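Local coordinates for M157 (Murid herpesvirus 1, PDB 2NYK), which is an MHC class I-like viral protein of mouse cytomegalovirus that serves as a ligand for Ly49 receptors of natural killer cells, at residues 33-38 with 78-83. The protein carries 1 engineered substitution. Residues are numbered along the deposited sequence; the frame is centred on the assembly and turned at random.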
loop_
_atom_site.group_PDB
_atom_site.type_symbol
_atom_site.label_atom_id
_atom_site.label_comp_id
_atom_site.label_asym_id
_atom_site.label_seq_id
_atom_site.Cartn_x
_atom_site.Cartn_y
_atom_site.Cartn_z
ATOM N N GLY A 33 23.238 -5.032 -6.488
ATOM C CA GLY A 33 22.202 -5.721 -7.249
ATOM C C GLY A 33 20.827 -5.894 -6.621
ATOM O O GLY A 33 19.960 -6.521 -7.225
ATOM N N VAL A 34 20.623 -5.364 -5.414
ATOM C CA VAL A 34 19.323 -5.478 -4.749
ATOM C C VAL A 34 18.387 -4.355 -5.209
ATOM O O VAL A 34 18.620 -3.180 -4.915
ATOM C CB VAL A 34 19.451 -5.496 -3.201
ATOM C CG1 VAL A 34 18.080 -5.528 -2.542
ATOM C CG2 VAL A 34 20.268 -6.695 -2.750
ATOM N N HIS A 35 17.346 -4.731 -5.952
ATOM C CA HIS A 35 16.311 -3.791 -6.392
ATOM C C HIS A 35 14.914 -4.248 -5.969
ATOM O O HIS A 35 14.705 -5.406 -5.574
ATOM C CB HIS A 35 16.359 -3.568 -7.909
ATOM C CG HIS A 35 16.185 -4.824 -8.706
ATOM N ND1 HIS A 35 14.994 -5.521 -8.744
ATOM C CD2 HIS A 35 17.059 -5.519 -9.482
ATOM C CE1 HIS A 35 15.137 -6.589 -9.514
ATOM N NE2 HIS A 35 16.381 -6.610 -9.974
ATOM N N LYS A 36 13.960 -3.319 -6.043
ATOM C CA LYS A 36 12.583 -3.601 -5.710
ATOM C C LYS A 36 11.675 -2.589 -6.392
ATOM O O LYS A 36 11.951 -1.397 -6.384
ATOM C CB LYS A 36 12.378 -3.577 -4.183
ATOM C CG LYS A 36 10.975 -3.988 -3.740
ATOM C CD LYS A 36 10.792 -3.854 -2.219
ATOM C CE LYS A 36 11.281 -5.116 -1.485
ATOM N NZ LYS A 36 11.157 -5.042 0.017
ATOM N N ARG A 37 10.598 -3.094 -6.976
ATOM C CA ARG A 37 9.563 -2.279 -7.618
ATOM C C ARG A 37 8.245 -2.626 -6.960
ATOM O O ARG A 37 7.946 -3.808 -6.758
ATOM C CB ARG A 37 9.466 -2.614 -9.115
ATOM C CG ARG A 37 10.647 -2.150 -9.946
ATOM C CD ARG A 37 10.705 -2.950 -11.235
ATOM N NE ARG A 37 11.254 -4.288 -11.024
ATOM C CZ ARG A 37 11.130 -5.311 -11.870
ATOM N NH1 ARG A 37 10.432 -5.189 -13.005
ATOM N NH2 ARG A 37 11.708 -6.464 -11.574
ATOM N N THR A 38 7.440 -1.614 -6.657
ATOM C CA THR A 38 6.161 -1.842 -5.987
ATOM C C THR A 38 5.064 -0.906 -6.472
ATOM O O THR A 38 5.328 0.188 -6.984
ATOM C CB THR A 38 6.240 -1.680 -4.439
ATOM O OG1 THR A 38 6.526 -0.317 -4.115
ATOM C CG2 THR A 38 7.296 -2.575 -3.830
ATOM N N ILE A 78 11.215 1.176 -16.738
ATOM C CA ILE A 78 11.909 2.369 -17.198
ATOM C C ILE A 78 12.567 3.156 -16.050
ATOM O O ILE A 78 13.719 3.573 -16.173
ATOM C CB ILE A 78 10.973 3.293 -18.001
ATOM C CG1 ILE A 78 10.563 2.619 -19.328
ATOM C CG2 ILE A 78 11.643 4.648 -18.229
ATOM C CD1 ILE A 78 9.641 3.470 -20.203
ATOM N N GLN A 79 11.840 3.363 -14.949
ATOM C CA GLN A 79 12.424 4.018 -13.772
ATOM C C GLN A 79 13.605 3.214 -13.217
ATOM O O GLN A 79 14.654 3.777 -12.909
ATOM C CB GLN A 79 11.363 4.226 -12.670
ATOM C CG GLN A 79 10.235 5.211 -13.021
ATOM C CD GLN A 79 10.733 6.599 -13.398
ATOM O OE1 GLN A 79 11.770 7.055 -12.919
ATOM N NE2 GLN A 79 9.987 7.282 -14.260
ATOM N N LYS A 80 13.448 1.904 -13.097
ATOM C CA LYS A 80 14.556 1.077 -12.650
ATOM C C LYS A 80 15.806 1.270 -13.519
ATOM O O LYS A 80 16.888 1.506 -12.985
ATOM C CB LYS A 80 14.165 -0.396 -12.572
ATOM C CG LYS A 80 15.064 -1.168 -11.624
ATOM C CD LYS A 80 14.735 -2.646 -11.557
ATOM C CE LYS A 80 15.281 -3.379 -12.758
ATOM N NZ LYS A 80 15.096 -4.846 -12.625
ATOM N N MET A 81 15.655 1.197 -14.841
ATOM C CA MET A 81 16.796 1.372 -15.758
ATOM C C MET A 81 17.425 2.749 -15.602
ATOM O O MET A 81 18.652 2.881 -15.588
ATOM C CB MET A 81 16.378 1.152 -17.215
ATOM C CG MET A 81 15.916 -0.266 -17.494
ATOM S SD MET A 81 15.582 -0.631 -19.225
ATOM C CE MET A 81 14.129 0.364 -19.556
ATOM N N ARG A 82 16.567 3.757 -15.473
ATOM C CA ARG A 82 16.980 5.132 -15.240
ATOM C C ARG A 82 17.833 5.285 -13.986
ATOM O O ARG A 82 18.867 5.963 -14.021
ATOM C CB ARG A 82 15.747 6.011 -15.116
ATOM C CG ARG A 82 16.018 7.458 -14.865
ATOM C CD ARG A 82 14.749 8.090 -14.385
ATOM N NE ARG A 82 14.870 9.526 -14.223
ATOM C CZ ARG A 82 14.090 10.247 -13.423
ATOM N NH1 ARG A 82 13.127 9.655 -12.712
ATOM N NH2 ARG A 82 14.279 11.561 -13.334
ATOM N N LEU A 83 17.390 4.671 -12.887
ATOM C CA LEU A 83 18.114 4.736 -11.615
ATOM C C LEU A 83 19.450 3.996 -11.674
ATOM O O LEU A 83 20.436 4.475 -11.124
ATOM C CB LEU A 83 17.273 4.202 -10.451
ATOM C CG LEU A 83 15.911 4.797 -10.068
ATOM C CD1 LEU A 83 15.582 4.357 -8.660
ATOM C CD2 LEU A 83 15.842 6.326 -10.191
#
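Where strand 35-38 faces helix 78-83, the backbones come nearest at Arg-37 and Lys-80, whose CA atoms are 7.8 Å apart, and Lys-80 alone bridges from the helix to His-35 and Arg-37. These two residues, two apart on the strand, both send their CB toward the helix, while Lys-36 between them points away. Lys-80 lies in the corner made by their flat groups, the imidazole and guanidinium planes being turned steeply against each other, by roughly 70°. Its chain runs straight from the backbone as far as CD and then bends (chi3 78°), which brings NZ over a face of each flat group, nearer the rim than the middle. Over the ring, Lys-80 CD faces the His-35 imidazole 4.1 Å from the ring centroid and 20° off the ring normal, a CH-pi contact. NZ continues over the same ring, with Lys-80 NZ 3.4 Å from His-35 NE2. Towards Arg-37, Lys-80 CD meets Arg-37 NE at 3.9 Å, and Lys-80 NZ stands 3.9 Å from Arg-37 NH2. Around this contact, Lys-80 rests on Val-27 and Val-29 of the adjacent strand 21-30, and Arg-37 makes a cation-pi contact with Trp-50. The contact is one of those that join helix 71-90 to the antiparallel sheet, as in the helix-on-sheet platform of MHC class I-like folds. Its chemistry sets the CH-pi contact of Lys-80 CD on the imidazole face, the evident favourable one here, beside a close approach of like charges: the proximity of Arg-37 and Lys-80 would be expected to disfavour an additional positive charge on His-35 and to lower the lysine's proton affinity somewhat.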